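Local coordinates for bifunctional protein PutA (Bdellovibrio bacteriovorus, PDB 5UR2) that probably converts L-proline to L-glutamate, joining a flavin-dependent proline dehydrogenase to an NAD-dependent L-glutamate gamma-semialdehyde dehydrogenase in one chain, at residues Glu375-Gln380 and Met396-Arg401; Trp298-Lys303 and Ala351-Asn356; Gln273-Asp278 and Ala305-Glu310. All coordinates share one frame; numbering follows the deposited sequence.

Interaction 1: Glu375-Gln380 and Met396-Arg401. With P5F (N-propargylglycine-modified flavin adenine dinucleotide), chain F.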
# COMPACT_ATOMS: atom_id res chain seq x y z
N GLU B 375 -55.61 41.96 2.34
CA GLU B 375 -54.94 42.72 3.39
C GLU B 375 -54.51 41.83 4.54
O GLU B 375 -53.70 42.27 5.37
CB GLU B 375 -55.87 43.82 3.92
CG GLU B 375 -56.25 44.89 2.88
CD GLU B 375 -57.37 44.45 1.93
OE1 GLU B 375 -58.01 43.41 2.18
OE2 GLU B 375 -57.59 45.15 0.92
N ALA B 376 -55.01 40.59 4.60
CA ALA B 376 -54.58 39.66 5.63
C ALA B 376 -53.20 39.09 5.33
O ALA B 376 -52.50 38.67 6.25
CB ALA B 376 -55.60 38.53 5.78
N LEU B 377 -52.82 39.03 4.06
CA LEU B 377 -51.55 38.40 3.72
C LEU B 377 -50.39 39.37 3.92
O LEU B 377 -50.57 40.59 4.09
CB LEU B 377 -51.58 37.90 2.28
CG LEU B 377 -52.75 37.00 1.91
CD1 LEU B 377 -52.54 36.44 0.50
CD2 LEU B 377 -52.88 35.89 2.94
N GLU B 378 -49.19 38.81 3.90
CA GLU B 378 -47.98 39.63 3.91
C GLU B 378 -46.90 38.87 3.17
O GLU B 378 -46.67 37.68 3.42
CB GLU B 378 -47.54 39.95 5.33
CG GLU B 378 -46.39 40.92 5.38
CD GLU B 378 -46.09 41.35 6.79
OE1 GLU B 378 -46.93 42.08 7.38
OE2 GLU B 378 -45.01 40.98 7.30
N PHE B 379 -46.23 39.56 2.26
CA PHE B 379 -45.14 38.96 1.52
C PHE B 379 -43.83 39.65 1.91
O PHE B 379 -43.81 40.83 2.27
CB PHE B 379 -45.41 39.05 0.01
CG PHE B 379 -46.53 38.15 -0.43
CD1 PHE B 379 -46.33 36.78 -0.51
CD2 PHE B 379 -47.77 38.67 -0.75
CE1 PHE B 379 -47.36 35.94 -0.90
CE2 PHE B 379 -48.81 37.84 -1.16
CZ PHE B 379 -48.60 36.47 -1.23
N GLN B 380 -42.73 38.89 1.86
CA GLN B 380 -41.45 39.41 2.31
C GLN B 380 -40.35 39.01 1.34
O GLN B 380 -40.35 37.90 0.81
CB GLN B 380 -41.13 38.95 3.74
CG GLN B 380 -42.19 39.37 4.78
CD GLN B 380 -41.80 39.04 6.23
OE1 GLN B 380 -40.68 38.60 6.50
NE2 GLN B 380 -42.73 39.25 7.16
N MET B 396 -50.03 45.08 -7.22
CA MET B 396 -51.21 44.24 -7.12
C MET B 396 -51.96 44.43 -5.81
O MET B 396 -52.96 43.74 -5.57
CB MET B 396 -50.81 42.78 -7.32
CG MET B 396 -50.39 42.51 -8.76
SD MET B 396 -49.58 40.94 -9.02
CE MET B 396 -50.92 39.78 -8.74
N GLY B 397 -51.47 45.32 -4.95
CA GLY B 397 -52.16 45.70 -3.73
C GLY B 397 -51.75 44.96 -2.48
O GLY B 397 -52.37 45.17 -1.44
N TYR B 398 -50.73 44.11 -2.55
CA TYR B 398 -50.35 43.29 -1.40
C TYR B 398 -49.34 44.02 -0.53
O TYR B 398 -48.58 44.87 -1.00
CB TYR B 398 -49.77 41.95 -1.86
CG TYR B 398 -50.77 41.01 -2.53
CD1 TYR B 398 -51.56 40.15 -1.77
CD2 TYR B 398 -50.89 40.97 -3.91
CE1 TYR B 398 -52.46 39.28 -2.39
CE2 TYR B 398 -51.79 40.10 -4.54
CZ TYR B 398 -52.57 39.26 -3.77
OH TYR B 398 -53.46 38.40 -4.39
N ARG B 399 -49.32 43.65 0.75
CA ARG B 399 -48.37 44.21 1.70
C ARG B 399 -47.01 43.54 1.55
O ARG B 399 -46.90 42.31 1.69
CB ARG B 399 -48.90 44.05 3.12
CG ARG B 399 -48.01 44.68 4.16
CD ARG B 399 -48.74 44.87 5.49
NE ARG B 399 -49.04 43.61 6.15
CZ ARG B 399 -50.22 43.01 6.11
NH1 ARG B 399 -51.23 43.56 5.44
NH2 ARG B 399 -50.40 41.87 6.76
N MET B 400 -45.97 44.34 1.30
CA MET B 400 -44.62 43.85 1.05
C MET B 400 -43.69 44.39 2.12
O MET B 400 -43.67 45.60 2.38
CB MET B 400 -44.12 44.27 -0.33
CG MET B 400 -42.62 44.00 -0.57
SD MET B 400 -42.15 42.25 -0.61
CE MET B 400 -43.29 41.71 -1.90
N ARG B 401 -42.93 43.50 2.75
CA ARG B 401 -41.98 43.86 3.79
C ARG B 401 -40.58 43.47 3.34
O ARG B 401 -40.34 42.32 2.96
CB ARG B 401 -42.31 43.17 5.11
CG ARG B 401 -41.38 43.54 6.25
CD ARG B 401 -41.79 42.89 7.59
NE ARG B 401 -43.21 43.05 7.86
CZ ARG B 401 -43.76 44.13 8.41
NH1 ARG B 401 -42.99 45.15 8.76
NH2 ARG B 401 -45.07 44.19 8.60
PA P5F F . -36.15 29.69 -4.54
O1A P5F F . -37.59 29.37 -5.05
O2A P5F F . -35.08 29.73 -5.51
O5B P5F F . -35.58 28.70 -3.55
C5B P5F F . -34.21 28.55 -3.23
C4B P5F F . -34.11 27.69 -1.95
O4B P5F F . -34.38 26.33 -2.17
C3B P5F F . -32.78 27.69 -1.25
O3B P5F F . -32.57 28.83 -0.50
C2B P5F F . -32.87 26.48 -0.41
O2B P5F F . -33.60 26.77 0.74
C1B P5F F . -33.66 25.55 -1.25
N9A P5F F . -32.87 24.61 -2.01
C8A P5F F . -31.87 24.89 -2.93
N7A P5F F . -31.41 23.73 -3.41
C5A P5F F . -32.10 22.66 -2.84
C6A P5F F . -32.03 21.27 -2.94
N6A P5F F . -31.10 20.64 -3.83
N1A P5F F . -32.85 20.49 -2.21
C2A P5F F . -33.75 21.03 -1.37
N3A P5F F . -33.82 22.39 -1.22
C4A P5F F . -33.03 23.21 -1.92
N1 P5F F . -33.56 31.66 5.76
C2 P5F F . -33.39 30.95 7.01
O2 P5F F . -32.96 29.65 6.97
N3 P5F F . -33.68 31.59 8.26
C4 P5F F . -34.13 32.93 8.34
O4 P5F F . -34.39 33.49 9.59
C4X P5F F . -34.30 33.68 7.02
N5 P5F F . -34.63 35.10 6.98
C5X P5F F . -35.20 35.60 5.71
C6 P5F F . -36.06 36.82 5.71
C7 P5F F . -36.67 37.25 4.51
C7M P5F F . -37.54 38.49 4.52
C8 P5F F . -36.48 36.52 3.29
C8M P5F F . -37.12 36.95 2.00
C9 P5F F . -35.67 35.36 3.29
C9A P5F F . -35.02 34.91 4.55
N10 P5F F . -34.20 33.69 4.54
C10 P5F F . -34.02 33.03 5.81
C1' P5F F . -33.72 33.05 3.29
C2' P5F F . -34.78 32.13 2.67
O2' P5F F . -34.96 31.04 3.49
C3' P5F F . -34.46 31.65 1.25
O3' P5F F . -33.31 30.90 1.30
C4' P5F F . -34.26 32.75 0.23
O4' P5F F . -35.02 33.84 0.63
C5' P5F F . -34.50 32.35 -1.24
O5' P5F F . -35.61 31.49 -1.42
P P5F F . -36.70 31.59 -2.62
O1P P5F F . -38.16 31.08 -2.34
O2P P5F F . -36.51 33.10 -3.04
O3P P5F F . -35.86 31.01 -3.91
C21 P5F F . -32.36 35.89 8.00
C22 P5F F . -33.58 35.55 7.55
C23 P5F F . -31.84 35.39 9.36

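Interaction 2: Trp298-Lys303 and Ala351-Asn356. With P5F (N-propargylglycine-modified flavin adenine dinucleotide), chain F.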
# COMPACT_ATOMS: atom_id res chain seq x y z
N TRP B 298 -47.11 35.24 14.74
CA TRP B 298 -46.80 35.14 13.32
C TRP B 298 -45.75 34.07 13.03
O TRP B 298 -44.86 33.82 13.84
CB TRP B 298 -46.31 36.49 12.80
CG TRP B 298 -47.40 37.48 12.68
CD1 TRP B 298 -48.05 38.10 13.70
CD2 TRP B 298 -47.97 37.99 11.47
NE1 TRP B 298 -49.00 38.95 13.20
CE2 TRP B 298 -48.97 38.91 11.84
CE3 TRP B 298 -47.73 37.75 10.11
CZ2 TRP B 298 -49.74 39.59 10.90
CZ3 TRP B 298 -48.50 38.44 9.17
CH2 TRP B 298 -49.50 39.34 9.58
N VAL B 299 -45.88 33.44 11.86
CA VAL B 299 -44.86 32.55 11.32
C VAL B 299 -44.35 33.15 10.02
O VAL B 299 -45.13 33.37 9.08
CB VAL B 299 -45.38 31.13 11.08
CG1 VAL B 299 -44.32 30.31 10.37
CG2 VAL B 299 -45.74 30.49 12.39
N ARG B 300 -43.06 33.45 9.95
CA ARG B 300 -42.46 33.87 8.69
C ARG B 300 -41.95 32.62 7.98
O ARG B 300 -40.96 32.02 8.41
CB ARG B 300 -41.32 34.87 8.90
CG ARG B 300 -40.62 35.24 7.60
CD ARG B 300 -39.28 35.87 7.85
NE ARG B 300 -39.38 37.15 8.54
CZ ARG B 300 -38.36 37.71 9.17
NH1 ARG B 300 -37.17 37.09 9.19
NH2 ARG B 300 -38.52 38.88 9.78
N LEU B 301 -42.63 32.23 6.91
CA LEU B 301 -42.31 30.98 6.24
C LEU B 301 -41.26 31.27 5.16
O LEU B 301 -41.50 32.08 4.26
CB LEU B 301 -43.58 30.37 5.65
CG LEU B 301 -43.48 28.97 5.06
CD1 LEU B 301 -43.09 27.92 6.11
CD2 LEU B 301 -44.80 28.60 4.38
N VAL B 302 -40.08 30.66 5.30
CA VAL B 302 -39.00 30.80 4.33
C VAL B 302 -38.69 29.41 3.80
O VAL B 302 -39.25 28.42 4.26
CB VAL B 302 -37.73 31.44 4.94
CG1 VAL B 302 -38.08 32.71 5.70
CG2 VAL B 302 -37.01 30.46 5.88
N LYS B 303 -37.80 29.34 2.82
CA LYS B 303 -37.33 28.01 2.42
C LYS B 303 -36.13 27.57 3.27
O LYS B 303 -36.21 26.53 3.93
CB LYS B 303 -37.03 27.97 0.92
CG LYS B 303 -38.35 28.00 0.18
CD LYS B 303 -38.27 27.99 -1.31
CE LYS B 303 -39.66 28.31 -1.87
NZ LYS B 303 -39.67 28.48 -3.34
N ALA B 351 -46.59 34.86 7.15
CA ALA B 351 -45.98 35.81 6.23
C ALA B 351 -45.11 35.00 5.28
O ALA B 351 -44.38 34.12 5.72
CB ALA B 351 -45.17 36.87 6.98
N PHE B 352 -45.21 35.28 3.97
CA PHE B 352 -44.59 34.45 2.94
C PHE B 352 -43.34 35.13 2.42
O PHE B 352 -43.41 36.13 1.70
CB PHE B 352 -45.59 34.15 1.82
CG PHE B 352 -46.75 33.34 2.27
CD1 PHE B 352 -46.54 32.16 2.95
CD2 PHE B 352 -48.05 33.77 2.06
CE1 PHE B 352 -47.60 31.41 3.40
CE2 PHE B 352 -49.13 33.02 2.50
CZ PHE B 352 -48.90 31.83 3.18
N ALA B 353 -42.18 34.59 2.79
CA ALA B 353 -40.89 35.14 2.38
C ALA B 353 -40.39 34.32 1.21
O ALA B 353 -40.02 33.15 1.38
CB ALA B 353 -39.90 35.10 3.54
N SER B 354 -40.40 34.90 0.01
CA SER B 354 -39.93 34.20 -1.18
C SER B 354 -39.86 35.18 -2.34
O SER B 354 -40.71 36.06 -2.47
CB SER B 354 -40.85 33.04 -1.56
OG SER B 354 -40.35 32.38 -2.71
N HIS B 355 -38.86 34.98 -3.21
CA HIS B 355 -38.76 35.71 -4.47
C HIS B 355 -39.27 34.91 -5.68
O HIS B 355 -39.15 35.37 -6.82
CB HIS B 355 -37.32 36.16 -4.72
CG HIS B 355 -36.68 36.80 -3.54
ND1 HIS B 355 -35.99 36.09 -2.58
CD2 HIS B 355 -36.65 38.10 -3.13
CE1 HIS B 355 -35.54 36.92 -1.65
NE2 HIS B 355 -35.93 38.14 -1.96
N ASN B 356 -39.83 33.73 -5.44
CA ASN B 356 -40.22 32.79 -6.48
C ASN B 356 -41.66 33.06 -6.89
O ASN B 356 -42.57 32.98 -6.06
CB ASN B 356 -40.04 31.37 -5.91
CG ASN B 356 -40.42 30.26 -6.87
OD1 ASN B 356 -41.36 30.36 -7.63
ND2 ASN B 356 -39.67 29.16 -6.81
PA P5F F . -36.15 29.69 -4.54
O1A P5F F . -37.59 29.37 -5.05
O2A P5F F . -35.08 29.73 -5.51
O5B P5F F . -35.58 28.70 -3.55
C5B P5F F . -34.21 28.55 -3.23
C4B P5F F . -34.11 27.69 -1.95
O4B P5F F . -34.38 26.33 -2.17
C3B P5F F . -32.78 27.69 -1.25
O3B P5F F . -32.57 28.83 -0.50
C2B P5F F . -32.87 26.48 -0.41
O2B P5F F . -33.60 26.77 0.74
C1B P5F F . -33.66 25.55 -1.25
N9A P5F F . -32.87 24.61 -2.01
C8A P5F F . -31.87 24.89 -2.93
N7A P5F F . -31.41 23.73 -3.41
C5A P5F F . -32.10 22.66 -2.84
C6A P5F F . -32.03 21.27 -2.94
N6A P5F F . -31.10 20.64 -3.83
N1A P5F F . -32.85 20.49 -2.21
C2A P5F F . -33.75 21.03 -1.37
N3A P5F F . -33.82 22.39 -1.22
C4A P5F F . -33.03 23.21 -1.92
N1 P5F F . -33.56 31.66 5.76
C2 P5F F . -33.39 30.95 7.01
O2 P5F F . -32.96 29.65 6.97
N3 P5F F . -33.68 31.59 8.26
C4 P5F F . -34.13 32.93 8.34
O4 P5F F . -34.39 33.49 9.59
C4X P5F F . -34.30 33.68 7.02
N5 P5F F . -34.63 35.10 6.98
C5X P5F F . -35.20 35.60 5.71
C6 P5F F . -36.06 36.82 5.71
C7 P5F F . -36.67 37.25 4.51
C7M P5F F . -37.54 38.49 4.52
C8 P5F F . -36.48 36.52 3.29
C8M P5F F . -37.12 36.95 2.00
C9 P5F F . -35.67 35.36 3.29
C9A P5F F . -35.02 34.91 4.55
N10 P5F F . -34.20 33.69 4.54
C10 P5F F . -34.02 33.03 5.81
C1' P5F F . -33.72 33.05 3.29
C2' P5F F . -34.78 32.13 2.67
O2' P5F F . -34.96 31.04 3.49
C3' P5F F . -34.46 31.65 1.25
O3' P5F F . -33.31 30.90 1.30
C4' P5F F . -34.26 32.75 0.23
O4' P5F F . -35.02 33.84 0.63
C5' P5F F . -34.50 32.35 -1.24
O5' P5F F . -35.61 31.49 -1.42
P P5F F . -36.70 31.59 -2.62
O1P P5F F . -38.16 31.08 -2.34
O2P P5F F . -36.51 33.10 -3.04
O3P P5F F . -35.86 31.01 -3.91
C21 P5F F . -32.36 35.89 8.00
C22 P5F F . -33.58 35.55 7.55
C23 P5F F . -31.84 35.39 9.36
O HOH W 1 -37.89 31.49 0.69

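Interaction 3: Gln273-Asp278 and Ala305-Glu310. With P5F (N-propargylglycine-modified flavin adenine dinucleotide), chain F.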
# COMPACT_ATOMS: atom_id res chain seq x y z
N GLN B 273 -38.47 27.05 8.37
CA GLN B 273 -37.74 26.79 7.12
C GLN B 273 -38.34 25.56 6.43
O GLN B 273 -38.16 24.43 6.90
CB GLN B 273 -36.25 26.57 7.38
CG GLN B 273 -35.56 27.77 8.06
CD GLN B 273 -34.53 27.35 9.09
OE1 GLN B 273 -34.76 26.40 9.85
NE2 GLN B 273 -33.40 28.06 9.15
N ALA B 274 -39.03 25.78 5.30
CA ALA B 274 -39.69 24.69 4.61
C ALA B 274 -38.72 23.70 3.99
O ALA B 274 -39.14 22.62 3.58
CB ALA B 274 -40.63 25.24 3.52
N TYR B 275 -37.43 24.02 3.88
CA TYR B 275 -36.55 23.00 3.33
C TYR B 275 -36.17 21.94 4.35
O TYR B 275 -35.45 21.00 4.00
CB TYR B 275 -35.30 23.65 2.70
CG TYR B 275 -34.21 24.20 3.61
CD1 TYR B 275 -34.38 24.36 4.99
CD2 TYR B 275 -32.98 24.62 3.06
CE1 TYR B 275 -33.35 24.89 5.80
CE2 TYR B 275 -31.96 25.14 3.84
CZ TYR B 275 -32.13 25.27 5.20
OH TYR B 275 -31.10 25.82 5.95
N LEU B 276 -36.64 22.06 5.60
CA LEU B 276 -36.41 21.03 6.61
C LEU B 276 -37.46 19.93 6.50
O LEU B 276 -38.65 20.21 6.30
CB LEU B 276 -36.44 21.61 8.02
CG LEU B 276 -35.30 22.59 8.35
CD1 LEU B 276 -35.42 23.08 9.80
CD2 LEU B 276 -33.94 21.95 8.07
N ARG B 277 -37.01 18.68 6.67
CA ARG B 277 -37.94 17.54 6.62
C ARG B 277 -38.99 17.59 7.74
O ARG B 277 -40.10 17.08 7.55
CB ARG B 277 -37.16 16.22 6.68
CG ARG B 277 -36.23 16.01 5.48
CD ARG B 277 -35.27 14.80 5.61
NE ARG B 277 -34.35 14.81 4.47
CZ ARG B 277 -34.64 14.32 3.26
NH1 ARG B 277 -35.82 13.76 3.01
NH2 ARG B 277 -33.75 14.40 2.28
N ASP B 278 -38.68 18.20 8.88
CA ASP B 278 -39.62 18.19 10.00
C ASP B 278 -40.42 19.48 10.11
O ASP B 278 -41.16 19.67 11.07
CB ASP B 278 -38.89 17.87 11.32
CG ASP B 278 -37.85 18.90 11.71
OD1 ASP B 278 -37.80 19.99 11.10
OD2 ASP B 278 -37.06 18.61 12.65
N ALA B 305 -31.74 29.04 4.54
CA ALA B 305 -30.49 29.71 4.14
C ALA B 305 -29.24 28.86 4.29
O ALA B 305 -28.16 29.31 3.90
CB ALA B 305 -30.30 31.01 4.95
N TYR B 306 -29.33 27.66 4.87
CA TYR B 306 -28.11 26.93 5.22
C TYR B 306 -28.01 25.59 4.49
O TYR B 306 -27.49 24.61 5.04
CB TYR B 306 -28.03 26.74 6.74
CG TYR B 306 -28.23 28.03 7.54
CD1 TYR B 306 -27.17 28.88 7.80
CD2 TYR B 306 -29.49 28.37 8.05
CE1 TYR B 306 -27.34 30.06 8.53
CE2 TYR B 306 -29.68 29.54 8.77
CZ TYR B 306 -28.60 30.38 9.01
OH TYR B 306 -28.78 31.55 9.72
N TRP B 307 -28.49 25.52 3.25
CA TRP B 307 -28.65 24.24 2.57
C TRP B 307 -27.31 23.53 2.40
O TRP B 307 -27.15 22.38 2.80
CB TRP B 307 -29.35 24.40 1.22
CG TRP B 307 -29.72 23.06 0.64
CD1 TRP B 307 -30.86 22.37 0.86
CD2 TRP B 307 -28.90 22.24 -0.21
NE1 TRP B 307 -30.83 21.17 0.18
CE2 TRP B 307 -29.64 21.07 -0.49
CE3 TRP B 307 -27.63 22.38 -0.78
CZ2 TRP B 307 -29.15 20.04 -1.31
CZ3 TRP B 307 -27.13 21.36 -1.59
CH2 TRP B 307 -27.90 20.21 -1.85
N ASP B 308 -26.34 24.20 1.76
CA ASP B 308 -25.01 23.61 1.60
C ASP B 308 -24.40 23.23 2.94
O ASP B 308 -23.85 22.13 3.10
CB ASP B 308 -24.08 24.56 0.85
CG ASP B 308 -24.50 24.77 -0.59
OD1 ASP B 308 -24.36 23.83 -1.39
OD2 ASP B 308 -24.96 25.88 -0.91
N TYR B 309 -24.46 24.15 3.92
CA TYR B 309 -23.91 23.86 5.24
C TYR B 309 -24.53 22.59 5.84
O TYR B 309 -23.81 21.73 6.38
CB TYR B 309 -24.12 25.05 6.18
CG TYR B 309 -23.82 24.73 7.63
CD1 TYR B 309 -22.51 24.82 8.14
CD2 TYR B 309 -24.83 24.33 8.51
CE1 TYR B 309 -22.24 24.52 9.49
CE2 TYR B 309 -24.56 24.03 9.84
CZ TYR B 309 -23.27 24.14 10.33
OH TYR B 309 -23.02 23.83 11.65
N GLU B 310 -25.86 22.46 5.76
CA GLU B 310 -26.50 21.32 6.41
C GLU B 310 -26.11 19.99 5.76
O GLU B 310 -25.91 18.99 6.46
CB GLU B 310 -28.03 21.48 6.40
CG GLU B 310 -28.60 22.72 7.14
CD GLU B 310 -28.33 22.76 8.64
OE1 GLU B 310 -27.77 21.79 9.20
OE2 GLU B 310 -28.70 23.77 9.27
PA P5F F . -36.15 29.69 -4.54
O1A P5F F . -37.59 29.37 -5.05
O2A P5F F . -35.08 29.73 -5.51
O5B P5F F . -35.58 28.70 -3.55
C5B P5F F . -34.21 28.55 -3.23
C4B P5F F . -34.11 27.69 -1.95
O4B P5F F . -34.38 26.33 -2.17
C3B P5F F . -32.78 27.69 -1.25
O3B P5F F . -32.57 28.83 -0.50
C2B P5F F . -32.87 26.48 -0.41
O2B P5F F . -33.60 26.77 0.74
C1B P5F F . -33.66 25.55 -1.25
N9A P5F F . -32.87 24.61 -2.01
C8A P5F F . -31.87 24.89 -2.93
N7A P5F F . -31.41 23.73 -3.41
C5A P5F F . -32.10 22.66 -2.84
C6A P5F F . -32.03 21.27 -2.94
N6A P5F F . -31.10 20.64 -3.83
N1A P5F F . -32.85 20.49 -2.21
C2A P5F F . -33.75 21.03 -1.37
N3A P5F F . -33.82 22.39 -1.22
C4A P5F F . -33.03 23.21 -1.92
N1 P5F F . -33.56 31.66 5.76
C2 P5F F . -33.39 30.95 7.01
O2 P5F F . -32.96 29.65 6.97
N3 P5F F . -33.68 31.59 8.26
C4 P5F F . -34.13 32.93 8.34
O4 P5F F . -34.39 33.49 9.59
C4X P5F F . -34.30 33.68 7.02
N5 P5F F . -34.63 35.10 6.98
C5X P5F F . -35.20 35.60 5.71
C6 P5F F . -36.06 36.82 5.71
C7 P5F F . -36.67 37.25 4.51
C7M P5F F . -37.54 38.49 4.52
C8 P5F F . -36.48 36.52 3.29
C8M P5F F . -37.12 36.95 2.00
C9 P5F F . -35.67 35.36 3.29
C9A P5F F . -35.02 34.91 4.55
N10 P5F F . -34.20 33.69 4.54
C10 P5F F . -34.02 33.03 5.81
C1' P5F F . -33.72 33.05 3.29
C2' P5F F . -34.78 32.13 2.67
O2' P5F F . -34.96 31.04 3.49
C3' P5F F . -34.46 31.65 1.25
O3' P5F F . -33.31 30.90 1.30
C4' P5F F . -34.26 32.75 0.23
O4' P5F F . -35.02 33.84 0.63
C5' P5F F . -34.50 32.35 -1.24
O5' P5F F . -35.61 31.49 -1.42
P P5F F . -36.70 31.59 -2.62
O1P P5F F . -38.16 31.08 -2.34
O2P P5F F . -36.51 33.10 -3.04
O3P P5F F . -35.86 31.01 -3.91
C21 P5F F . -32.36 35.89 8.00
C22 P5F F . -33.58 35.55 7.55
C23 P5F F . -31.84 35.39 9.36
O HOH W 2 -31.11 24.90 8.52

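Interaction 1: Glu375-Gln380 and Met396-Arg401
Glu-378 and two arginines, Arg-399 and Arg-401, form the dense part of this contact, a worked example of a buried carboxylate shared between charges. Arg-401 grips it side-on: NE reaches OE2 at 2.8 Å and NH2 reaches OE1 at 3.1 Å, both from above the carboxylate plane. Arg-399 comes from another direction, its NE meeting the anti lone pair of Glu-378 OE1 at 2.9 Å, with guanidinium and carboxylate planes 90° apart. Gln-380 NE2 takes the anti lone pair of OE2, giving each oxygen two donors, which probably favours the ionised form. Glu-378 can enter this cluster because CG lies anti to its backbone N (chi1 -173°) and the chain beyond is extended.

Beneath the charges runs the parallel pairing of strands 379-382 and 400-406, which with helix 387-395 make a beta-alpha-beta unit of the proline dehydrogenase TIM barrel. Phe-379 N donates to Arg-399 O, and Arg-401 N to Phe-379 O, each at 2.9 Å. Gln-380 O comes within 3.6 Å of flavin methyl C8M. On the face holding Phe-379 and Met-400, the contact is apolar: the edge of Phe-379 points at the face of Tyr-398 in an offset edge-to-face pair, CE2 lying 3.6 Å from Tyr-398 CD1, while Met-400 CE touches Phe-379 CB at 3.9 Å.

Toward solvent, side-chain contact gives out. The exposed Glu-375 turns its side chain away, yet its backbone is held firmly: Arg-399 NH1 donates an almost straight bond (179°) to Glu-375 O at 2.8 Å. Leu-377 O lies over one face of the same guanidinium, badly placed for a bond.

Interaction 2: Trp298-Lys303 and Ala351-Asn356
Oxygen O1A of the modified flavin adenine dinucleotide is gripped from both segments: Lys-303 NZ reaches it at 2.8 Å, and Asn-356 ND2 donates to it at 2.7 Å. The lysine arrives as a chain extended beyond CG (chi2 179°) whose outer methylenes run along the phosphates, and its ammonium group also bonds O1P weakly, Thr-359 OG1 and, as a salt bridge, Asp-331, whose charge probably steadies it.

The neighbouring phosphate is held just as closely. Ser-354 OG, anti to its backbone N (chi1 -179°), donates to O1P at 2.6 Å and at the same time accepts from Asn-356 N, an ST turn that sets the serine hydroxyl and the asparagine together. His-355 meets O2P twice, with its backbone N at 3.0 Å and with ND1 at 3.1 Å, so that O2P lies in the plane of the imidazole, at its edge. Asn-356 also N-caps the following helix, its OD1 accepting from Thr-359 N.

Behind the phosphates the two strands pair in parallel. Leu-301 N donates to Ala-351 O at 2.8 Å, and Ala-353 N to Leu-301 O. The methyl groups of Val-302 and Ala-353 meet (CG1 to CB, 3.7 Å) and both also reach the flavin. On the other face Leu-301 CD2 touches the edge of the Phe-352 ring at 4.1 Å. Arg-300 comes near the isoalloxazine ring system too, its guanidinium anchored by Asp-239 and Ser-196.

Binding groups gathered at and just past the C-terminal ends of neighbouring parallel strands are characteristic of a TIM-barrel active site, here the flavin site of the proline dehydrogenase domain.

Interaction 3: Gln273-Asp278 and Ala305-Glu310
Tyr-275 and Tyr-306 supply the polar link between the two segments: Tyr-306 N donates to Tyr-275 OH at 2.8 Å, with a bent N-H...O angle of 143°. The same hydroxyl is joined through a water to Glu-310 OE2, an oxygen that also accepts from Tyr-243 N. A second set of hydrogen bonds converges on the flavin carbonyl O2. Gln-273 NE2 gives one at 2.7 Å and Ala-305 N another at 2.8 Å, so each segment contributes one donor to a single cofactor atom. Gln-273 NE2 is steadied in turn by Glu-241 O. Two donors on O2 would be expected to draw electron density toward the pyrimidine end of the flavin and, in the unmodified cofactor, probably to help stabilise negative charge there on reduction.

Both segments lead on from neighbouring strands of the proline dehydrogenase TIM barrel: a type I turn, Gln-273 to Leu-276, starts on the last residue of strand 268-273, and Tyr-306 stands at the N-cap position of helix 307-317, beyond strand 298-302. They thus lie at and just beyond the C-terminal ends of the strands, where TIM barrels place their active sites and where this domain holds its flavin.

Aromatic and van der Waals contacts make up the rest. Tyr-275 has CG between the backbone N and the carbonyl carbon (chi1 74°), which swings its ring across to the start of the helix. There CE2 rests 3.8 Å from Trp-307 CB, and the tyrosine and indole planes are inclined at 48°. Trp-307 offers one face to the adenine, whose C6A sits toward the rim of the indole, while its NE1 is hydrogen-bonded to Tyr-324 O. Tyr-275 CD2 lies 3.2 Å from ribose O2B, and Ala-305 CB approaches flavin N1 at 3.4 Å.

Overall arrangement
From the N terminus the chain first reaches 273-278, then 298-303, before interaction 3 closes at 305-310. Interaction 2, opened inside that loop, closes later at 351-356, so the two cross; interaction 1 follows in series, opening at 375-380 and closing at 396-401. Together they tie consecutive strands of one eight-stranded barrel. Strand 349-353 pairs with strand 379-382 through Phe-352 and Gln-380, linking interactions 2 and 1, while backbone bonds from Ala-274 and Tyr-275 to Val-302 and Lys-303 link interactions 3 and 2. Interactions 1 and 3 are about 12 Å apart at their nearest atoms, yet both touch the modified flavin.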